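Local coordinates for UPF0255 protein frsA (Vibrio vulnificus, PDB 4I4C) that probably hydrolyses carboxylic esters, as a member of the FrsA family built on an alpha/beta-hydrolase core, at residues G106-H109 against Q110-A113; P298-D301 against I302-P306; W341-V345 against Q346-S350. All blocks are in the same frame, centred on the assembly; numbering follows the deposited sequence.

Contact 1 (G106-H109 against Q110-A113)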
ATOM      1  N   GLY A 106      15.905  10.650   2.665  1.00 17.19           N
ATOM      2  CA  GLY A 106      15.844   9.820   3.862  1.00 17.54           C
ATOM      3  C   GLY A 106      17.016  10.035   4.818  1.00 27.44           C
ATOM      4  O   GLY A 106      16.845  10.177   6.034  1.00 20.93           O
ATOM      5  N   MET A 107      18.224  10.083   4.274  1.00 22.28           N
ATOM      6  CA  MET A 107      19.402  10.197   5.128  1.00 20.81           C
ATOM      7  C   MET A 107      19.496  11.568   5.790  1.00 25.44           C
ATOM      8  O   MET A 107      20.077  11.703   6.864  1.00 29.91           O
ATOM      9  CB  MET A 107      20.658   9.849   4.346  1.00 23.78           C
ATOM     10  CG  MET A 107      20.720   8.383   3.940  1.00 23.62           C
ATOM     11  SD  MET A 107      22.130   8.035   2.847  1.00 52.27           S
ATOM     12  CE  MET A 107      22.194   6.241   2.925  1.00 57.23           C
ATOM     13  N   GLU A 108      18.890  12.571   5.158  1.00 26.47           N
ATOM     14  CA  GLU A 108      18.863  13.934   5.672  1.00 27.50           C
ATOM     15  C   GLU A 108      17.915  14.042   6.861  1.00 29.21           C
ATOM     16  O   GLU A 108      18.187  14.755   7.846  1.00 24.29           O
ATOM     17  CB  GLU A 108      18.427  14.909   4.569  1.00 25.91           C
ATOM     18  CG  GLU A 108      18.551  16.372   4.950  1.00 28.72           C
ATOM     19  CD  GLU A 108      20.007  16.846   5.031  1.00 33.67           C
ATOM     20  OE1 GLU A 108      20.930  16.084   4.652  1.00 31.46           O
ATOM     21  OE2 GLU A 108      20.220  17.985   5.490  1.00 44.53           O
ATOM     22  N   HIS A 109      16.784  13.349   6.761  1.00 23.89           N
ATOM     23  CA  HIS A 109      15.895  13.205   7.904  1.00 21.03           C
ATOM     24  C   HIS A 109      16.585  12.416   9.011  1.00 23.92           C
ATOM     25  O   HIS A 109      16.509  12.786  10.177  1.00 25.84           O
ATOM     26  CB  HIS A 109      14.592  12.514   7.506  1.00 19.70           C
ATOM     27  CG  HIS A 109      13.644  13.409   6.781  1.00 28.96           C
ATOM     28  ND1 HIS A 109      13.111  14.539   7.356  1.00 25.38           N
ATOM     29  CD2 HIS A 109      13.145  13.354   5.524  1.00 32.77           C
ATOM     30  CE1 HIS A 109      12.316  15.139   6.488  1.00 30.81           C
ATOM     31  NE2 HIS A 109      12.322  14.443   5.367  1.00 30.11           N
ATOM     32  N   GLN A 110      17.251  11.325   8.643  1.00 21.79           N
ATOM     33  CA  GLN A 110      17.908  10.491   9.645  1.00 31.33           C
ATOM     34  C   GLN A 110      19.071  11.245  10.316  1.00 44.63           C
ATOM     35  O   GLN A 110      19.420  10.937  11.457  1.00 50.32           O
ATOM     36  CB  GLN A 110      18.362   9.158   9.035  1.00 36.19           C
ATOM     37  CG  GLN A 110      18.626   8.060  10.056  1.00 43.44           C
ATOM     38  CD  GLN A 110      18.544   6.664   9.460  1.00 45.41           C
ATOM     39  OE1 GLN A 110      18.518   6.489   8.240  1.00 39.07           O
ATOM     40  NE2 GLN A 110      18.502   5.658  10.324  1.00 51.66           N
ATOM     41  N   LYS A 111      19.650  12.231   9.613  1.00 42.59           N
ATOM     42  CA  LYS A 111      20.647  13.149  10.194  1.00 37.91           C
ATOM     43  C   LYS A 111      20.020  14.147  11.169  1.00 33.35           C
ATOM     44  O   LYS A 111      20.486  14.292  12.295  1.00 35.06           O
ATOM     45  CB  LYS A 111      21.407  13.932   9.111  1.00 42.90           C
ATOM     46  CG  LYS A 111      22.652  13.235   8.574  1.00 52.52           C
ATOM     47  CD  LYS A 111      23.641  14.232   7.943  1.00 52.86           C
ATOM     48  CE  LYS A 111      24.072  13.808   6.538  1.00 52.41           C
ATOM     49  NZ  LYS A 111      24.630  12.427   6.501  1.00 52.59           N
ATOM     50  N   ARG A 112      18.974  14.846  10.735  1.00 26.84           N
ATOM     51  CA  ARG A 112      18.270  15.765  11.627  1.00 46.62           C
ATOM     52  C   ARG A 112      17.739  15.043  12.874  1.00 50.10           C
ATOM     53  O   ARG A 112      17.613  15.650  13.941  1.00 48.75           O
ATOM     54  CB  ARG A 112      17.114  16.466  10.908  1.00 45.59           C
ATOM     55  CG  ARG A 112      17.520  17.360   9.749  1.00 43.05           C
ATOM     56  CD  ARG A 112      16.355  18.235   9.309  1.00 44.58           C
ATOM     57  NE  ARG A 112      16.702  19.109   8.191  1.00 49.19           N
ATOM     58  CZ  ARG A 112      16.522  18.792   6.912  1.00 51.47           C
ATOM     59  NH1 ARG A 112      15.999  17.615   6.590  1.00 54.27           N
ATOM     60  NH2 ARG A 112      16.862  19.650   5.956  1.00 51.39           N
ATOM     61  N   ALA A 113      17.436  13.752  12.732  1.00 46.49           N
ATOM     62  CA  ALA A 113      16.901  12.952  13.837  1.00 43.90           C
ATOM     63  C   ALA A 113      17.872  12.846  15.022  1.00 46.26           C
ATOM     64  O   ALA A 113      17.454  12.835  16.182  1.00 46.12           O
ATOM     65  CB  ALA A 113      16.506  11.554  13.344  1.00 36.02           C
TER
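Gly106, Met107, Glu108 and His109 each pass their carbonyl to the backbone N-H four residues on, which defines this as one continuous stretch of alpha-helix 98-114. The four bonds are Gln110 N to Gly106 O, Lys111 N to Met107 O, Arg112 N to Glu108 O and Ala113 N to His109 O. The third is the straightest, at 172° about the hydrogen over 3.0 Å between Arg112 N and Glu108 O.

The same i to i+4 spacing pairs the side chains of Glu108 and Arg112. With CG anti to its backbone N (chi1 -172°), Glu108 runs alongside the guanidinium: Glu108 CG comes within 3.3 Å of Arg112 NH1, and OE2 stands over that same face of the group, displaced toward its rim. The carboxylate and guanidinium planes are 79° apart. The resulting salt bridge is long, 3.8 Å from Glu108 OE2 to Arg112 NH2, and purely electrostatic, since no N-H points at the oxygen.

His109 and Gln110 tie the helix to its surroundings. The His109 ring lies against Ser127, Ala128 and Cys131 of helix 121-136 and makes a weak hydrogen bond to Glu66, whereas Gln110 OE1 is hydrogen-bonded to the Tyr132 hydroxyl. On the outer side, Lys111 runs back along the previous turn, and its CG rests 3.4 Å from Met107 O.

Contact 2 (P298-D301 against I302-P306)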
ATOM      1  N   PRO A 298      -9.886  -2.200  -6.016  1.00 19.27           N
ATOM      2  CA  PRO A 298     -10.259  -2.819  -7.299  1.00 19.88           C
ATOM      3  C   PRO A 298     -11.152  -4.030  -7.063  1.00 20.86           C
ATOM      4  O   PRO A 298     -10.690  -5.172  -7.187  1.00 20.33           O
ATOM      5  CB  PRO A 298      -8.909  -3.274  -7.874  1.00 14.85           C
ATOM      6  CG  PRO A 298      -8.063  -3.534  -6.665  1.00 23.40           C
ATOM      7  CD  PRO A 298      -8.505  -2.527  -5.618  1.00 23.47           C
ATOM      8  N   ILE A 299     -12.415  -3.781  -6.723  1.00 31.99           N
ATOM      9  CA  ILE A 299     -13.350  -4.841  -6.340  1.00 25.89           C
ATOM     10  C   ILE A 299     -13.640  -5.827  -7.462  1.00 22.40           C
ATOM     11  O   ILE A 299     -13.673  -7.040  -7.247  1.00 21.32           O
ATOM     12  CB  ILE A 299     -14.686  -4.256  -5.853  1.00 21.21           C
ATOM     13  CG1 ILE A 299     -14.502  -3.465  -4.557  1.00 22.58           C
ATOM     14  CG2 ILE A 299     -15.728  -5.355  -5.661  1.00 25.65           C
ATOM     15  CD1 ILE A 299     -13.693  -4.174  -3.500  1.00 23.90           C
ATOM     16  N   HIS A 300     -13.866  -5.306  -8.660  1.00 20.50           N
ATOM     17  CA  HIS A 300     -14.301  -6.150  -9.758  1.00 21.12           C
ATOM     18  C   HIS A 300     -13.928  -5.628 -11.139  1.00 28.97           C
ATOM     19  O   HIS A 300     -13.327  -6.357 -11.940  1.00 20.60           O
ATOM     20  CB  HIS A 300     -15.821  -6.356  -9.717  1.00 23.77           C
ATOM     21  CG  HIS A 300     -16.390  -6.906 -10.995  1.00 27.83           C
ATOM     22  ND1 HIS A 300     -16.210  -8.216 -11.391  1.00 30.67           N
ATOM     23  CD2 HIS A 300     -17.131  -6.318 -11.966  1.00 27.07           C
ATOM     24  CE1 HIS A 300     -16.820  -8.412 -12.548  1.00 27.74           C
ATOM     25  NE2 HIS A 300     -17.388  -7.277 -12.918  1.00 27.89           N
ATOM     26  N   ASP A 301     -14.304  -4.380 -11.422  1.00 24.99           N
ATOM     27  CA  ASP A 301     -14.333  -3.890 -12.802  1.00 29.71           C
ATOM     28  C   ASP A 301     -13.016  -4.059 -13.564  1.00 28.76           C
ATOM     29  O   ASP A 301     -12.992  -4.682 -14.621  1.00 31.90           O
ATOM     30  CB  ASP A 301     -14.808  -2.435 -12.879  1.00 33.92           C
ATOM     31  CG  ASP A 301     -15.134  -2.013 -14.297  1.00 39.22           C
ATOM     32  OD1 ASP A 301     -16.239  -2.338 -14.778  1.00 44.27           O
ATOM     33  OD2 ASP A 301     -14.278  -1.371 -14.937  1.00 44.98           O
ATOM     34  N   ILE A 302     -11.930  -3.511 -13.025  1.00 33.14           N
ATOM     35  CA  ILE A 302     -10.641  -3.584 -13.707  1.00 31.60           C
ATOM     36  C   ILE A 302     -10.154  -5.032 -13.857  1.00 33.18           C
ATOM     37  O   ILE A 302      -9.650  -5.412 -14.914  1.00 30.81           O
ATOM     38  CB  ILE A 302      -9.560  -2.683 -13.036  1.00 25.01           C
ATOM     39  CG1 ILE A 302      -8.214  -2.834 -13.736  1.00 31.51           C
ATOM     40  CG2 ILE A 302      -9.393  -3.002 -11.564  1.00 25.35           C
ATOM     41  CD1 ILE A 302      -8.178  -2.220 -15.116  1.00 38.03           C
ATOM     42  N   PHE A 303     -10.323  -5.836 -12.809  1.00 28.28           N
ATOM     43  CA  PHE A 303      -9.846  -7.218 -12.823  1.00 31.23           C
ATOM     44  C   PHE A 303     -10.535  -8.037 -13.904  1.00 32.91           C
ATOM     45  O   PHE A 303      -9.950  -8.952 -14.490  1.00 38.43           O
ATOM     46  CB  PHE A 303     -10.062  -7.868 -11.456  1.00 31.08           C
ATOM     47  CG  PHE A 303      -9.067  -7.433 -10.424  1.00 32.57           C
ATOM     48  CD1 PHE A 303      -7.844  -6.907 -10.804  1.00 27.52           C
ATOM     49  CD2 PHE A 303      -9.351  -7.542  -9.080  1.00 34.19           C
ATOM     50  CE1 PHE A 303      -6.932  -6.508  -9.865  1.00 31.07           C
ATOM     51  CE2 PHE A 303      -8.422  -7.139  -8.129  1.00 32.83           C
ATOM     52  CZ  PHE A 303      -7.216  -6.621  -8.526  1.00 25.23           C
ATOM     53  N   ALA A 304     -11.777  -7.673 -14.174  1.00 29.90           N
ATOM     54  CA  ALA A 304     -12.609  -8.402 -15.112  1.00 34.08           C
ATOM     55  C   ALA A 304     -12.533  -7.808 -16.513  1.00 31.93           C
ATOM     56  O   ALA A 304     -13.278  -8.225 -17.396  1.00 31.85           O
ATOM     57  CB  ALA A 304     -14.057  -8.409 -14.617  1.00 34.01           C
ATOM     58  N   SER A 305     -11.648  -6.834 -16.714  1.00 32.26           N
ATOM     59  CA  SER A 305     -11.503  -6.188 -18.027  1.00 33.47           C
ATOM     60  C   SER A 305     -10.109  -6.404 -18.630  1.00 37.30           C
ATOM     61  O   SER A 305      -9.236  -5.546 -18.468  1.00 36.38           O
ATOM     62  CB  SER A 305     -11.772  -4.679 -17.921  1.00 32.96           C
ATOM     63  OG  SER A 305     -13.033  -4.400 -17.326  1.00 38.71           O
ATOM     64  N   PRO A 306      -9.901  -7.531 -19.347  1.00 39.32           N
ATOM     65  CA  PRO A 306      -8.583  -7.858 -19.915  1.00 37.85           C
ATOM     66  C   PRO A 306      -8.074  -6.780 -20.865  1.00 34.55           C
ATOM     67  O   PRO A 306      -6.867  -6.481 -20.900  1.00 25.09           O
ATOM     68  CB  PRO A 306      -8.848  -9.152 -20.694  1.00 34.90           C
ATOM     69  CG  PRO A 306     -10.038  -9.743 -20.035  1.00 38.49           C
ATOM     70  CD  PRO A 306     -10.894  -8.574 -19.651  1.00 41.24           C
TER
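His300 O accepts from Ala304 N over 3.0 Å, almost in line with the C=O, and this bond brings 298-301 against 302-306; within the latter a type I beta turn follows from Ile302 to Ser305, closed by Ser305 N on Ile302 O at 3.0 Å. This is the loop of the alpha/beta-hydrolase fold that leads from strand 291-295 into helix 306-309. Ala304 N makes a second, weak bond to Asp301 O. That second carbonyl is also gripped by Ser305 OG, 2.7 Å from Asp301 O. The hydroxyl stands above the carbonyl plane, 36° out of it, and so does not sit on a lone pair.

The apolar half of the contact centres on Pro298. Its CB lies over one face of the Phe303 ring, offset toward the rim, in a CH-pi contact of 4.2 Å from Pro298 CB to the ring centroid and 26° off the normal. Ile302 closes on the same carbon, its CG2 being 3.7 Å from Pro298 CB. Beyond the loop, Phe303 meets Trp341 edge-to-face, and its side chain comes about 4 Å from the bound hexanoic acid, which places this packing at the border of the ligand pocket.

A chi1 of 165° sets the His300 ring on the side of its own carbonyl carbon. Its ND1 is hydrogen-bonded to Ser342, while the ring carbon His300 CE1 reaches Ala304 CB at 3.5 Å.

Contact 3 (W341-V345 against Q346-S350)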
ATOM      1  N   TRP A 341      -9.482 -12.475  -9.434  1.00 29.46           N
ATOM      2  CA  TRP A 341      -9.307 -11.670  -8.227  1.00 30.17           C
ATOM      3  C   TRP A 341     -10.521 -10.818  -7.908  1.00 29.58           C
ATOM      4  O   TRP A 341     -10.628 -10.274  -6.806  1.00 30.46           O
ATOM      5  CB  TRP A 341      -8.078 -10.756  -8.345  1.00 29.76           C
ATOM      6  CG  TRP A 341      -6.767 -11.471  -8.355  1.00 30.39           C
ATOM      7  CD1 TRP A 341      -6.539 -12.786  -8.062  1.00 35.11           C
ATOM      8  CD2 TRP A 341      -5.500 -10.903  -8.669  1.00 39.67           C
ATOM      9  NE1 TRP A 341      -5.205 -13.072  -8.182  1.00 39.35           N
ATOM     10  CE2 TRP A 341      -4.544 -11.930  -8.554  1.00 45.06           C
ATOM     11  CE3 TRP A 341      -5.078  -9.622  -9.041  1.00 42.62           C
ATOM     12  CZ2 TRP A 341      -3.193 -11.716  -8.799  1.00 46.84           C
ATOM     13  CZ3 TRP A 341      -3.737  -9.412  -9.281  1.00 43.61           C
ATOM     14  CH2 TRP A 341      -2.809 -10.454  -9.159  1.00 43.65           C
ATOM     15  N   SER A 342     -11.411 -10.678  -8.884  1.00 26.75           N
ATOM     16  CA  SER A 342     -12.694 -10.020  -8.672  1.00 24.86           C
ATOM     17  C   SER A 342     -13.511 -10.734  -7.598  1.00 23.95           C
ATOM     18  O   SER A 342     -13.638 -11.955  -7.619  1.00 30.44           O
ATOM     19  CB  SER A 342     -13.489  -9.982  -9.979  1.00 22.54           C
ATOM     20  OG  SER A 342     -14.892  -9.884  -9.742  1.00 32.51           O
ATOM     21  N   LEU A 343     -14.073  -9.959  -6.681  1.00 26.91           N
ATOM     22  CA  LEU A 343     -14.868 -10.493  -5.582  1.00 34.34           C
ATOM     23  C   LEU A 343     -16.268 -10.885  -6.055  1.00 29.00           C
ATOM     24  O   LEU A 343     -17.003 -11.562  -5.346  1.00 25.93           O
ATOM     25  CB  LEU A 343     -14.965  -9.480  -4.438  1.00 34.34           C
ATOM     26  CG  LEU A 343     -13.704  -9.190  -3.623  1.00 33.44           C
ATOM     27  CD1 LEU A 343     -14.001  -8.128  -2.562  1.00 32.62           C
ATOM     28  CD2 LEU A 343     -13.182 -10.452  -2.976  1.00 30.07           C
ATOM     29  N   LYS A 344     -16.623 -10.435  -7.252  1.00 26.70           N
ATOM     30  CA  LYS A 344     -17.832 -10.875  -7.924  1.00 33.98           C
ATOM     31  C   LYS A 344     -17.563 -12.233  -8.577  1.00 33.66           C
ATOM     32  O   LYS A 344     -18.348 -13.171  -8.420  1.00 31.82           O
ATOM     33  CB  LYS A 344     -18.256  -9.850  -8.982  1.00 29.91           C
ATOM     34  CG  LYS A 344     -19.646 -10.059  -9.551  1.00 39.16           C
ATOM     35  CD  LYS A 344     -19.805  -9.296 -10.852  1.00 40.51           C
ATOM     36  CE  LYS A 344     -21.122  -8.542 -10.887  1.00 43.27           C
ATOM     37  NZ  LYS A 344     -22.281  -9.456 -10.757  1.00 44.99           N
ATOM     38  N   VAL A 345     -16.446 -12.340  -9.296  1.00 22.96           N
ATOM     39  CA  VAL A 345     -16.039 -13.606  -9.897  1.00 26.40           C
ATOM     40  C   VAL A 345     -15.839 -14.718  -8.854  1.00 33.21           C
ATOM     41  O   VAL A 345     -16.095 -15.900  -9.122  1.00 35.36           O
ATOM     42  CB  VAL A 345     -14.809 -13.426 -10.800  1.00 31.47           C
ATOM     43  CG1 VAL A 345     -14.323 -14.769 -11.343  1.00 32.59           C
ATOM     44  CG2 VAL A 345     -15.160 -12.484 -11.940  1.00 28.57           C
ATOM     45  N   GLN A 346     -15.442 -14.331  -7.648  1.00 33.84           N
ATOM     46  CA  GLN A 346     -15.276 -15.291  -6.561  1.00 35.90           C
ATOM     47  C   GLN A 346     -16.589 -15.658  -5.841  1.00 33.49           C
ATOM     48  O   GLN A 346     -16.635 -16.634  -5.096  1.00 39.75           O
ATOM     49  CB  GLN A 346     -14.237 -14.788  -5.564  1.00 28.52           C
ATOM     50  CG  GLN A 346     -12.881 -14.533  -6.187  1.00 30.37           C
ATOM     51  CD  GLN A 346     -11.846 -14.169  -5.152  1.00 35.53           C
ATOM     52  OE1 GLN A 346     -12.058 -14.386  -3.963  1.00 32.65           O
ATOM     53  NE2 GLN A 346     -10.722 -13.607  -5.593  1.00 37.28           N
ATOM     54  N   GLY A 347     -17.640 -14.875  -6.067  1.00 27.17           N
ATOM     55  CA  GLY A 347     -18.983 -15.206  -5.595  1.00 24.99           C
ATOM     56  C   GLY A 347     -19.449 -14.465  -4.352  1.00 30.11           C
ATOM     57  O   GLY A 347     -20.508 -14.762  -3.787  1.00 25.47           O
ATOM     58  N   PHE A 348     -18.666 -13.479  -3.929  1.00 33.09           N
ATOM     59  CA  PHE A 348     -18.949 -12.758  -2.692  1.00 32.65           C
ATOM     60  C   PHE A 348     -19.961 -11.635  -2.859  1.00 32.18           C
ATOM     61  O   PHE A 348     -20.385 -11.020  -1.878  1.00 35.06           O
ATOM     62  CB  PHE A 348     -17.649 -12.179  -2.115  1.00 36.15           C
ATOM     63  CG  PHE A 348     -16.732 -13.211  -1.527  1.00 29.42           C
ATOM     64  CD1 PHE A 348     -16.952 -13.696  -0.245  1.00 37.45           C
ATOM     65  CD2 PHE A 348     -15.662 -13.698  -2.249  1.00 30.60           C
ATOM     66  CE1 PHE A 348     -16.111 -14.647   0.304  1.00 39.14           C
ATOM     67  CE2 PHE A 348     -14.822 -14.648  -1.709  1.00 32.35           C
ATOM     68  CZ  PHE A 348     -15.048 -15.122  -0.427  1.00 30.18           C
ATOM     69  N   LEU A 349     -20.332 -11.344  -4.099  1.00 32.06           N
ATOM     70  CA  LEU A 349     -21.148 -10.160  -4.364  1.00 29.98           C
ATOM     71  C   LEU A 349     -22.414 -10.484  -5.157  1.00 38.87           C
ATOM     72  O   LEU A 349     -22.807  -9.727  -6.051  1.00 40.90           O
ATOM     73  CB  LEU A 349     -20.322  -9.097  -5.092  1.00 26.20           C
ATOM     74  CG  LEU A 349     -19.140  -8.525  -4.305  1.00 31.39           C
ATOM     75  CD1 LEU A 349     -18.393  -7.519  -5.161  1.00 24.61           C
ATOM     76  CD2 LEU A 349     -19.610  -7.886  -2.985  1.00 37.38           C
ATOM     77  N   SER A 350     -23.058 -11.594  -4.804  1.00 38.14           N
ATOM     78  CA  SER A 350     -24.209 -12.092  -5.556  1.00 38.04           C
ATOM     79  C   SER A 350     -25.497 -12.184  -4.742  1.00 38.10           C
ATOM     80  O   SER A 350     -26.551 -11.743  -5.196  1.00 41.33           O
ATOM     81  CB  SER A 350     -23.894 -13.463  -6.140  1.00 39.43           C
ATOM     82  OG  SER A 350     -22.889 -13.382  -7.121  1.00 37.32           O
TER
HETATM   83  O   HOH W   1     -20.515 -12.355  -6.789  1.00 39.25           O
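Gln346, Leu343 and Leu349 carry most of this contact, which the hydrogen bonds identify as a Schellman motif that overlaps an ST motif begun by Ser342. The two defining bonds run from Phe348 N to Leu343 O, at 2.9 Å, and from Gly347 N to Lys344 O. Gly347, with a positive phi of 102°, stands at the reversal, and a type I beta turn covers Lys344 to Gly347. The loop lies between helix 331-337 and strand 358-363 of the alpha/beta-hydrolase fold.

Gln346 is held through its backbone and along its side chain. Its N donates to Ser342 O, and with CG beside that N (chi1 -58°) the chain leaves close to the same carbonyl, Gln346 CG lying 3.0 Å from Ser342 O. The extended remainder carries the amide to two partners: NE2 bonds to Ala340 O, just before the segment, and OE1 accepts from Arg280 NE of helix 273-284. Ser342 also organises the start of the turn, its OG taking a nearly straight bond (175°) from Val345 N; the same OG is also hydrogen-bonded to His300 ND1.

Leu343 is the apolar centre. Its CB faces one methyl of Leu349, 4.0 Å from Leu349 CD1, and its CD2 meets the Phe348 ring. Leu343 O sits near the plane of that ring, at its edge, so the Phe348 side chain lies beside the carbonyl that its own N-H uses. Leu343 and Phe348 both pack on Arg280, while Leu349 reaches Met376 of helix 371-379.

A water ties the start of the turn to the residues after it: it donates to Lys344 O, is hydrogen-bonded to Ser350 OG and accepts from Leu349 N, 2.9 Å from Leu349 N to the water oxygen.

Contact 1 stands apart in the helical part of the chain, its centre about 41 Å from that of contact 2 and 45 Å from that of contact 3, on the opposite side of the chain's centre. It is regular helix, with a long charge pair on its outer surface. Contacts 2 and 3 are irregular turns of the hydrolase domain with centres about 11 Å apart, and they touch: Ile299 O pairs with Leu343 N, and Ile299 packs on Leu349. Contact 2 has no fully exposed residue and lies nearest the bound hexanoic acid, with ring and proline packing; contact 3 mixes a buried leucine core with an exposed, water-bridged rim.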